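Local coordinates for protein transmembrane oligosaccharyl transferase (Archaeoglobus fulgidus, PDB 3WAJ) that is a membrane-embedded oligosaccharyl transferase of the STT3/AglB family, pairing a GT-C-type transmembrane region with a soluble globular part, at residues Met510-Tyr524 and His555-Ala567. Sequence-based numbering, arbitrary orientation.
Sequences MRENTPDGEKYDEYY and HWIEAVAHRMPIA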
ATOM      1  N   MET A 510      -2.930 -22.043   4.421  1.00 39.09           N
ATOM      2  CA  MET A 510      -1.538 -22.216   4.036  1.00 41.16           C
ATOM      3  C   MET A 510      -0.641 -22.401   5.251  1.00 38.94           C
ATOM      4  O   MET A 510       0.216 -23.293   5.268  1.00 37.35           O
ATOM      5  CB  MET A 510      -1.042 -21.036   3.173  1.00 35.64           C
ATOM      6  CG  MET A 510       0.450 -21.113   2.870  1.00 30.77           C
ATOM      7  SD  MET A 510       1.022 -19.894   1.682  1.00 38.91           S
ATOM      8  CE  MET A 510       0.482 -20.582   0.120  1.00 28.05           C
ATOM      9  N   ARG A 511      -0.865 -21.580   6.275  1.00 35.31           N
ATOM     10  CA  ARG A 511      -0.054 -21.634   7.498  1.00 37.80           C
ATOM     11  C   ARG A 511      -0.095 -23.019   8.132  1.00 37.23           C
ATOM     12  O   ARG A 511       0.889 -23.483   8.712  1.00 39.22           O
ATOM     13  CB  ARG A 511      -0.530 -20.577   8.505  1.00 30.58           C
ATOM     14  CG  ARG A 511       0.118 -20.680   9.902  1.00 28.14           C
ATOM     15  CD  ARG A 511      -0.267 -19.487  10.784  1.00 28.70           C
ATOM     16  NE  ARG A 511       0.356 -19.499  12.111  1.00 32.34           N
ATOM     17  CZ  ARG A 511       0.235 -18.529  13.017  1.00 34.15           C
ATOM     18  NH1 ARG A 511      -0.483 -17.456  12.746  1.00 31.48           N
ATOM     19  NH2 ARG A 511       0.854 -18.633  14.182  1.00 34.78           N
ATOM     20  N   GLU A 512      -1.237 -23.678   7.981  1.00 31.65           N
ATOM     21  CA  GLU A 512      -1.501 -24.934   8.668  1.00 43.56           C
ATOM     22  C   GLU A 512      -1.142 -26.158   7.829  1.00 42.44           C
ATOM     23  O   GLU A 512      -0.836 -27.211   8.366  1.00 45.99           O
ATOM     24  CB  GLU A 512      -2.975 -24.986   9.108  1.00 55.31           C
ATOM     25  CG  GLU A 512      -3.382 -26.253   9.876  1.00 72.15           C
ATOM     26  CD  GLU A 512      -2.736 -26.366  11.258  1.00 85.19           C
ATOM     27  OE1 GLU A 512      -2.252 -25.337  11.791  1.00 91.45           O
ATOM     28  OE2 GLU A 512      -2.719 -27.488  11.814  1.00 86.41           O
ATOM     29  N   ASN A 513      -1.135 -26.010   6.512  1.00 36.65           N
ATOM     30  CA  ASN A 513      -1.099 -27.185   5.638  1.00 33.48           C
ATOM     31  C   ASN A 513       0.114 -27.292   4.715  1.00 31.75           C
ATOM     32  O   ASN A 513       0.199 -28.212   3.916  1.00 42.75           O
ATOM     33  CB  ASN A 513      -2.412 -27.289   4.829  1.00 35.50           C
ATOM     34  CG  ASN A 513      -3.627 -27.516   5.727  1.00 42.86           C
ATOM     35  OD1 ASN A 513      -3.928 -28.651   6.099  1.00 51.02           O
ATOM     36  ND2 ASN A 513      -4.309 -26.435   6.102  1.00 34.81           N
ATOM     37  N   THR A 514       1.038 -26.342   4.815  1.00 32.02           N
ATOM     38  CA  THR A 514       2.303 -26.424   4.093  1.00 31.49           C
ATOM     39  C   THR A 514       3.389 -26.747   5.116  1.00 35.00           C
ATOM     40  O   THR A 514       3.199 -26.492   6.299  1.00 37.22           O
ATOM     41  CB  THR A 514       2.565 -25.140   3.279  1.00 29.33           C
ATOM     42  OG1 THR A 514       2.625 -24.024   4.169  1.00 24.25           O
ATOM     43  CG2 THR A 514       1.433 -24.936   2.267  1.00 30.73           C
ATOM     44  N   PRO A 515       4.512 -27.341   4.673  1.00 39.54           N
ATOM     45  CA  PRO A 515       5.459 -27.924   5.640  1.00 40.24           C
ATOM     46  C   PRO A 515       6.297 -26.929   6.427  1.00 39.12           C
ATOM     47  O   PRO A 515       6.442 -25.777   6.008  1.00 34.90           O
ATOM     48  CB  PRO A 515       6.380 -28.792   4.765  1.00 38.73           C
ATOM     49  CG  PRO A 515       6.206 -28.290   3.373  1.00 37.32           C
ATOM     50  CD  PRO A 515       4.828 -27.714   3.281  1.00 38.69           C
ATOM     51  N   ASP A 516       6.832 -27.405   7.554  1.00 38.76           N
ATOM     52  CA  ASP A 516       7.759 -26.665   8.412  1.00 29.82           C
ATOM     53  C   ASP A 516       7.134 -25.490   9.187  1.00 36.60           C
ATOM     54  O   ASP A 516       7.825 -24.514   9.522  1.00 40.16           O
ATOM     55  CB  ASP A 516       8.988 -26.203   7.608  1.00 33.15           C
ATOM     56  CG  ASP A 516       9.681 -27.340   6.895  1.00 48.96           C
ATOM     57  OD1 ASP A 516      10.059 -28.317   7.574  1.00 65.67           O
ATOM     58  OD2 ASP A 516       9.832 -27.263   5.655  1.00 55.56           O
ATOM     59  N   GLY A 517       5.841 -25.596   9.497  1.00 33.33           N
ATOM     60  CA  GLY A 517       5.119 -24.509  10.152  1.00 28.14           C
ATOM     61  C   GLY A 517       5.716 -24.058  11.467  1.00 32.39           C
ATOM     62  O   GLY A 517       5.773 -22.856  11.764  1.00 40.06           O
ATOM     63  N   GLU A 518       6.185 -25.017  12.259  1.00 39.33           N
ATOM     64  CA  GLU A 518       6.795 -24.698  13.552  1.00 44.43           C
ATOM     65  C   GLU A 518       8.052 -23.818  13.394  1.00 44.95           C
ATOM     66  O   GLU A 518       8.251 -22.848  14.140  1.00 49.38           O
ATOM     67  CB  GLU A 518       7.121 -25.983  14.317  1.00 50.57           C
ATOM     68  CG  GLU A 518       7.007 -25.848  15.833  1.00 69.72           C
ATOM     69  CD  GLU A 518       7.250 -27.163  16.584  1.00 84.81           C
ATOM     70  OE1 GLU A 518       6.702 -27.320  17.699  1.00 91.83           O
ATOM     71  OE2 GLU A 518       7.998 -28.028  16.072  1.00 87.24           O
ATOM     72  N   LYS A 519       8.893 -24.143  12.416  1.00 39.49           N
ATOM     73  CA  LYS A 519      10.094 -23.346  12.185  1.00 42.04           C
ATOM     74  C   LYS A 519       9.748 -21.922  11.764  1.00 37.46           C
ATOM     75  O   LYS A 519      10.288 -20.944  12.320  1.00 37.77           O
ATOM     76  CB  LYS A 519      11.034 -24.035  11.176  1.00 44.77           C
ATOM     77  CG  LYS A 519      11.558 -25.389  11.658  1.00 45.42           C
ATOM     78  CD  LYS A 519      12.680 -25.930  10.790  1.00 49.67           C
ATOM     79  CE  LYS A 519      13.032 -27.367  11.161  1.00 52.79           C
ATOM     80  NZ  LYS A 519      11.899 -28.275  10.838  1.00 64.41           N
ATOM     81  N   TYR A 520       8.832 -21.811  10.803  1.00 30.65           N
ATOM     82  CA  TYR A 520       8.342 -20.506  10.372  1.00 30.04           C
ATOM     83  C   TYR A 520       7.825 -19.708  11.569  1.00 34.90           C
ATOM     84  O   TYR A 520       8.141 -18.527  11.702  1.00 36.41           O
ATOM     85  CB  TYR A 520       7.280 -20.659   9.266  1.00 31.92           C
ATOM     86  CG  TYR A 520       7.894 -21.091   7.953  1.00 30.22           C
ATOM     87  CD1 TYR A 520       8.726 -20.229   7.246  1.00 32.61           C
ATOM     88  CD2 TYR A 520       7.666 -22.354   7.431  1.00 26.64           C
ATOM     89  CE1 TYR A 520       9.308 -20.605   6.046  1.00 30.13           C
ATOM     90  CE2 TYR A 520       8.251 -22.752   6.221  1.00 27.93           C
ATOM     91  CZ  TYR A 520       9.071 -21.869   5.545  1.00 32.45           C
ATOM     92  OH  TYR A 520       9.656 -22.242   4.357  1.00 34.41           O
ATOM     93  N   ASP A 521       7.065 -20.351  12.460  1.00 33.02           N
ATOM     94  CA  ASP A 521       6.566 -19.654  13.654  1.00 30.35           C
ATOM     95  C   ASP A 521       7.660 -19.175  14.602  1.00 35.77           C
ATOM     96  O   ASP A 521       7.592 -18.045  15.085  1.00 42.05           O
ATOM     97  CB  ASP A 521       5.494 -20.477  14.385  1.00 26.94           C
ATOM     98  CG  ASP A 521       4.160 -20.534  13.617  1.00 39.15           C
ATOM     99  OD1 ASP A 521       3.231 -21.206  14.099  1.00 44.52           O
ATOM    100  OD2 ASP A 521       4.034 -19.903  12.550  1.00 41.65           O
ATOM    101  N   GLU A 522       8.675 -20.001  14.858  1.00 39.12           N
ATOM    102  CA  GLU A 522       9.818 -19.546  15.682  1.00 38.17           C
ATOM    103  C   GLU A 522      10.550 -18.399  15.013  1.00 34.70           C
ATOM    104  O   GLU A 522      10.868 -17.392  15.645  1.00 38.67           O
ATOM    105  CB  GLU A 522      10.871 -20.643  15.866  1.00 43.51           C
ATOM    106  CG  GLU A 522      10.404 -21.957  16.397  1.00 59.60           C
ATOM    107  CD  GLU A 522      11.403 -23.050  16.091  1.00 63.54           C
ATOM    108  OE1 GLU A 522      12.127 -22.906  15.082  1.00 66.81           O
ATOM    109  OE2 GLU A 522      11.478 -24.032  16.857  1.00 63.51           O
ATOM    110  N   TYR A 523      10.856 -18.587  13.729  1.00 32.09           N
ATOM    111  CA  TYR A 523      11.735 -17.671  13.004  1.00 36.45           C
ATOM    112  C   TYR A 523      11.073 -16.301  12.888  1.00 37.88           C
ATOM    113  O   TYR A 523      11.723 -15.270  13.036  1.00 38.39           O
ATOM    114  CB  TYR A 523      12.101 -18.245  11.618  1.00 34.56           C
ATOM    115  CG  TYR A 523      13.254 -17.528  10.958  1.00 32.54           C
ATOM    116  CD1 TYR A 523      13.150 -17.073   9.661  1.00 28.76           C
ATOM    117  CD2 TYR A 523      14.440 -17.286  11.649  1.00 31.40           C
ATOM    118  CE1 TYR A 523      14.206 -16.415   9.043  1.00 28.18           C
ATOM    119  CE2 TYR A 523      15.495 -16.616  11.055  1.00 26.93           C
ATOM    120  CZ  TYR A 523      15.375 -16.189   9.747  1.00 33.38           C
ATOM    121  OH  TYR A 523      16.412 -15.518   9.132  1.00 36.30           O
ATOM    122  N   TYR A 524       9.764 -16.315  12.657  1.00 39.48           N
ATOM    123  CA  TYR A 524       8.931 -15.116  12.628  1.00 36.40           C
ATOM    124  C   TYR A 524       9.198 -14.197  13.821  1.00 36.11           C
ATOM    125  O   TYR A 524       9.118 -12.972  13.691  1.00 28.52           O
ATOM    126  CB  TYR A 524       7.464 -15.560  12.636  1.00 40.09           C
ATOM    127  CG  TYR A 524       6.447 -14.501  12.284  1.00 35.11           C
ATOM    128  CD1 TYR A 524       5.722 -13.856  13.279  1.00 31.27           C
ATOM    129  CD2 TYR A 524       6.203 -14.158  10.956  1.00 29.97           C
ATOM    130  CE1 TYR A 524       4.785 -12.900  12.973  1.00 33.09           C
ATOM    131  CE2 TYR A 524       5.264 -13.186  10.633  1.00 28.80           C
ATOM    132  CZ  TYR A 524       4.555 -12.564  11.650  1.00 34.15           C
ATOM    133  OH  TYR A 524       3.609 -11.604  11.366  1.00 29.11           O
ATOM    134  N   HIS A 555       2.392  -8.594   2.302  1.00 22.62           N
ATOM    135  CA  HIS A 555       2.160  -8.391   3.730  1.00 26.73           C
ATOM    136  C   HIS A 555       1.170  -9.401   4.330  1.00 33.66           C
ATOM    137  O   HIS A 555       1.410  -9.923   5.433  1.00 36.72           O
ATOM    138  CB  HIS A 555       1.801  -6.926   4.036  1.00 29.43           C
ATOM    139  CG  HIS A 555       2.940  -5.976   3.808  1.00 31.72           C
ATOM    140  ND1 HIS A 555       4.248  -6.396   3.691  1.00 39.04           N
ATOM    141  CD2 HIS A 555       2.962  -4.628   3.668  1.00 27.40           C
ATOM    142  CE1 HIS A 555       5.033  -5.343   3.493  1.00 33.01           C
ATOM    143  NE2 HIS A 555       4.272  -4.262   3.480  1.00 30.94           N
ATOM    144  N   TRP A 556       0.084  -9.694   3.609  1.00 36.00           N
ATOM    145  CA  TRP A 556      -0.877 -10.713   4.056  1.00 31.06           C
ATOM    146  C   TRP A 556      -0.245 -12.100   4.151  1.00 32.14           C
ATOM    147  O   TRP A 556      -0.472 -12.827   5.122  1.00 38.77           O
ATOM    148  CB  TRP A 556      -2.077 -10.785   3.113  1.00 26.54           C
ATOM    149  CG  TRP A 556      -2.861  -9.518   3.011  1.00 28.97           C
ATOM    150  CD1 TRP A 556      -2.774  -8.416   3.825  1.00 32.02           C
ATOM    151  CD2 TRP A 556      -3.870  -9.219   2.037  1.00 31.08           C
ATOM    152  NE1 TRP A 556      -3.682  -7.454   3.416  1.00 30.41           N
ATOM    153  CE2 TRP A 556      -4.358  -7.923   2.318  1.00 32.62           C
ATOM    154  CE3 TRP A 556      -4.409  -9.924   0.957  1.00 27.73           C
ATOM    155  CZ2 TRP A 556      -5.349  -7.313   1.537  1.00 31.30           C
ATOM    156  CZ3 TRP A 556      -5.393  -9.325   0.189  1.00 29.11           C
ATOM    157  CH2 TRP A 556      -5.844  -8.026   0.471  1.00 25.82           C
ATOM    158  N   ILE A 557       0.535 -12.467   3.135  1.00 24.73           N
ATOM    159  CA  ILE A 557       1.152 -13.783   3.086  1.00 23.96           C
ATOM    160  C   ILE A 557       2.045 -13.950   4.299  1.00 29.07           C
ATOM    161  O   ILE A 557       1.988 -14.959   4.992  1.00 32.55           O
ATOM    162  CB  ILE A 557       1.964 -13.996   1.787  1.00 26.90           C
ATOM    163  CG1 ILE A 557       1.017 -14.139   0.590  1.00 24.73           C
ATOM    164  CG2 ILE A 557       2.826 -15.247   1.887  1.00 27.63           C
ATOM    165  CD1 ILE A 557       1.730 -14.297  -0.746  1.00 24.40           C
ATOM    166  N   GLU A 558       2.855 -12.938   4.573  1.00 33.37           N
ATOM    167  CA  GLU A 558       3.735 -12.972   5.732  1.00 32.43           C
ATOM    168  C   GLU A 558       2.990 -12.921   7.075  1.00 30.29           C
ATOM    169  O   GLU A 558       3.255 -13.725   7.956  1.00 27.34           O
ATOM    170  CB  GLU A 558       4.717 -11.811   5.664  1.00 33.00           C
ATOM    171  CG  GLU A 558       5.649 -11.747   6.859  1.00 34.18           C
ATOM    172  CD  GLU A 558       6.738 -10.686   6.663  1.00 41.54           C
ATOM    173  OE1 GLU A 558       6.605  -9.862   5.725  1.00 43.21           O
ATOM    174  OE2 GLU A 558       7.717 -10.680   7.441  1.00 34.81           O
ATOM    175  N   ALA A 559       2.074 -11.969   7.238  1.00 26.70           N
ATOM    176  CA  ALA A 559       1.401 -11.808   8.523  1.00 30.11           C
ATOM    177  C   ALA A 559       0.352 -12.894   8.806  1.00 35.20           C
ATOM    178  O   ALA A 559       0.114 -13.222   9.959  1.00 43.05           O
ATOM    179  CB  ALA A 559       0.794 -10.408   8.653  1.00 29.54           C
ATOM    180  N   VAL A 560      -0.246 -13.468   7.764  1.00 33.91           N
ATOM    181  CA  VAL A 560      -1.329 -14.426   7.974  1.00 33.74           C
ATOM    182  C   VAL A 560      -0.907 -15.871   7.735  1.00 31.91           C
ATOM    183  O   VAL A 560      -1.231 -16.758   8.517  1.00 35.79           O
ATOM    184  CB  VAL A 560      -2.599 -14.083   7.143  1.00 32.62           C
ATOM    185  CG1 VAL A 560      -3.700 -15.104   7.417  1.00 30.03           C
ATOM    186  CG2 VAL A 560      -3.101 -12.676   7.482  1.00 23.50           C
ATOM    187  N   ALA A 561      -0.187 -16.112   6.653  1.00 29.53           N
ATOM    188  CA  ALA A 561       0.280 -17.460   6.362  1.00 27.07           C
ATOM    189  C   ALA A 561       1.561 -17.812   7.123  1.00 29.46           C
ATOM    190  O   ALA A 561       1.921 -18.989   7.204  1.00 26.58           O
ATOM    191  CB  ALA A 561       0.485 -17.643   4.869  1.00 25.51           C
ATOM    192  N   HIS A 562       2.246 -16.799   7.663  1.00 23.66           N
ATOM    193  CA  HIS A 562       3.607 -16.976   8.190  1.00 35.11           C
ATOM    194  C   HIS A 562       4.471 -17.754   7.183  1.00 35.74           C
ATOM    195  O   HIS A 562       5.188 -18.681   7.560  1.00 37.87           O
ATOM    196  CB  HIS A 562       3.605 -17.712   9.546  1.00 33.09           C
ATOM    197  CG  HIS A 562       3.166 -16.874  10.708  1.00 34.27           C
ATOM    198  ND1 HIS A 562       3.068 -17.371  11.990  1.00 38.40           N
ATOM    199  CD2 HIS A 562       2.787 -15.573  10.785  1.00 35.25           C
ATOM    200  CE1 HIS A 562       2.659 -16.415  12.806  1.00 34.96           C
ATOM    201  NE2 HIS A 562       2.484 -15.313  12.097  1.00 34.55           N
ATOM    202  N   ARG A 563       4.370 -17.392   5.905  1.00 30.35           N
ATOM    203  CA  ARG A 563       5.268 -17.918   4.875  1.00 30.92           C
ATOM    204  C   ARG A 563       6.021 -16.766   4.232  1.00 30.91           C
ATOM    205  O   ARG A 563       5.755 -15.611   4.535  1.00 29.15           O
ATOM    206  CB  ARG A 563       4.512 -18.763   3.839  1.00 25.33           C
ATOM    207  CG  ARG A 563       3.946 -20.054   4.432  1.00 25.54           C
ATOM    208  CD  ARG A 563       5.025 -20.926   5.126  1.00 31.93           C
ATOM    209  NE  ARG A 563       4.453 -22.162   5.685  1.00 35.97           N
ATOM    210  CZ  ARG A 563       3.960 -22.281   6.919  1.00 36.40           C
ATOM    211  NH1 ARG A 563       3.992 -21.243   7.747  1.00 32.00           N
ATOM    212  NH2 ARG A 563       3.445 -23.438   7.328  1.00 39.07           N
ATOM    213  N   MET A 564       6.965 -17.061   3.348  1.00 33.89           N
ATOM    214  CA  MET A 564       7.839 -15.999   2.864  1.00 31.31           C
ATOM    215  C   MET A 564       7.557 -15.619   1.414  1.00 27.64           C
ATOM    216  O   MET A 564       7.841 -16.390   0.503  1.00 28.18           O
ATOM    217  CB  MET A 564       9.303 -16.406   3.041  1.00 23.13           C
ATOM    218  CG  MET A 564       9.648 -16.852   4.457  1.00 25.02           C
ATOM    219  SD  MET A 564      11.362 -17.420   4.532  1.00 34.14           S
ATOM    220  CE  MET A 564      11.679 -17.409   6.310  1.00 28.91           C
ATOM    221  N   PRO A 565       7.007 -14.410   1.203  1.00 27.48           N
ATOM    222  CA  PRO A 565       6.659 -13.965  -0.154  1.00 30.39           C
ATOM    223  C   PRO A 565       7.861 -13.459  -0.929  1.00 33.90           C
ATOM    224  O   PRO A 565       8.774 -12.813  -0.383  1.00 34.14           O
ATOM    225  CB  PRO A 565       5.679 -12.806   0.103  1.00 27.71           C
ATOM    226  CG  PRO A 565       6.162 -12.217   1.408  1.00 27.65           C
ATOM    227  CD  PRO A 565       6.579 -13.436   2.230  1.00 26.29           C
ATOM    228  N   ILE A 566       7.850 -13.768  -2.217  1.00 32.44           N
ATOM    229  CA  ILE A 566       8.858 -13.284  -3.156  1.00 29.41           C
ATOM    230  C   ILE A 566       8.726 -11.754  -3.347  1.00 34.61           C
ATOM    231  O   ILE A 566       9.722 -11.031  -3.502  1.00 31.40           O
ATOM    232  CB  ILE A 566       8.681 -14.032  -4.502  1.00 32.83           C
ATOM    233  CG1 ILE A 566       9.636 -15.221  -4.578  1.00 32.96           C
ATOM    234  CG2 ILE A 566       8.796 -13.089  -5.725  1.00 29.64           C
ATOM    235  CD1 ILE A 566       9.202 -16.427  -3.725  1.00 35.93           C
ATOM    236  N   ALA A 567       7.487 -11.265  -3.325  1.00 32.13           N
ATOM    237  CA  ALA A 567       7.231  -9.856  -3.597  1.00 33.38           C
ATOM    238  C   ALA A 567       6.402  -9.158  -2.497  1.00 38.31           C
ATOM    239  O   ALA A 567       5.612  -9.805  -1.803  1.00 41.20           O
ATOM    240  CB  ALA A 567       6.592  -9.679  -4.976  1.00 23.62           C
TER
HETATM  241  O   HOH W   1      -2.669 -16.748  10.891  1.00 36.12           O
HETATM  242  O   HOH W   2       3.398 -21.523  10.828  1.00 29.67           O
HETATM  243  O   HOH W   3       1.005 -13.166  12.683  1.00 43.20           O
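The imidazole of His-562 is sandwiched. The Tyr-524 ring stacks on one face, centroids 3.9 Å apart and planes inclined by 30°, while the Arg-511 guanidinium lies over the opposite face, its CZ 3.2 Å from His-562 CE1. At the imidazole edge, ND1 donates a nearly straight bond of 2.8 Å to Asp-521 OD2, in the ring plane but from above the carboxylate plane; Asp-521 also forms a salt bridge with Arg-511. Water 3 hydrogen-bonds His-562 NE2 and donates to Ala-559 O. The Arg-563 guanidinium lies nearly parallel to the Tyr-520 ring, and Arg-563 CD sits over that ring's face, 3.9 Å from the centroid. Within the AglB core domain, His-562, just after helix 554-561, takes positive phi, and the chain runs on into edge strand 564-565 of the mixed sheet. Bent at chi2 (-55°), Arg-563 reaches the end of helix 501-513 and the turn after it: NH2 bonds Thr-514 O at 3.2 Å and, weakly, Arg-511 O, while NH1 folds back to His-562 O. NE bonds weakly to Thr-514 OG1 and also to Tyr-545 OH. Met-564 puts CE at the edges of Tyr-520 and Tyr-523, 3.7 Å from Tyr-523 CD1.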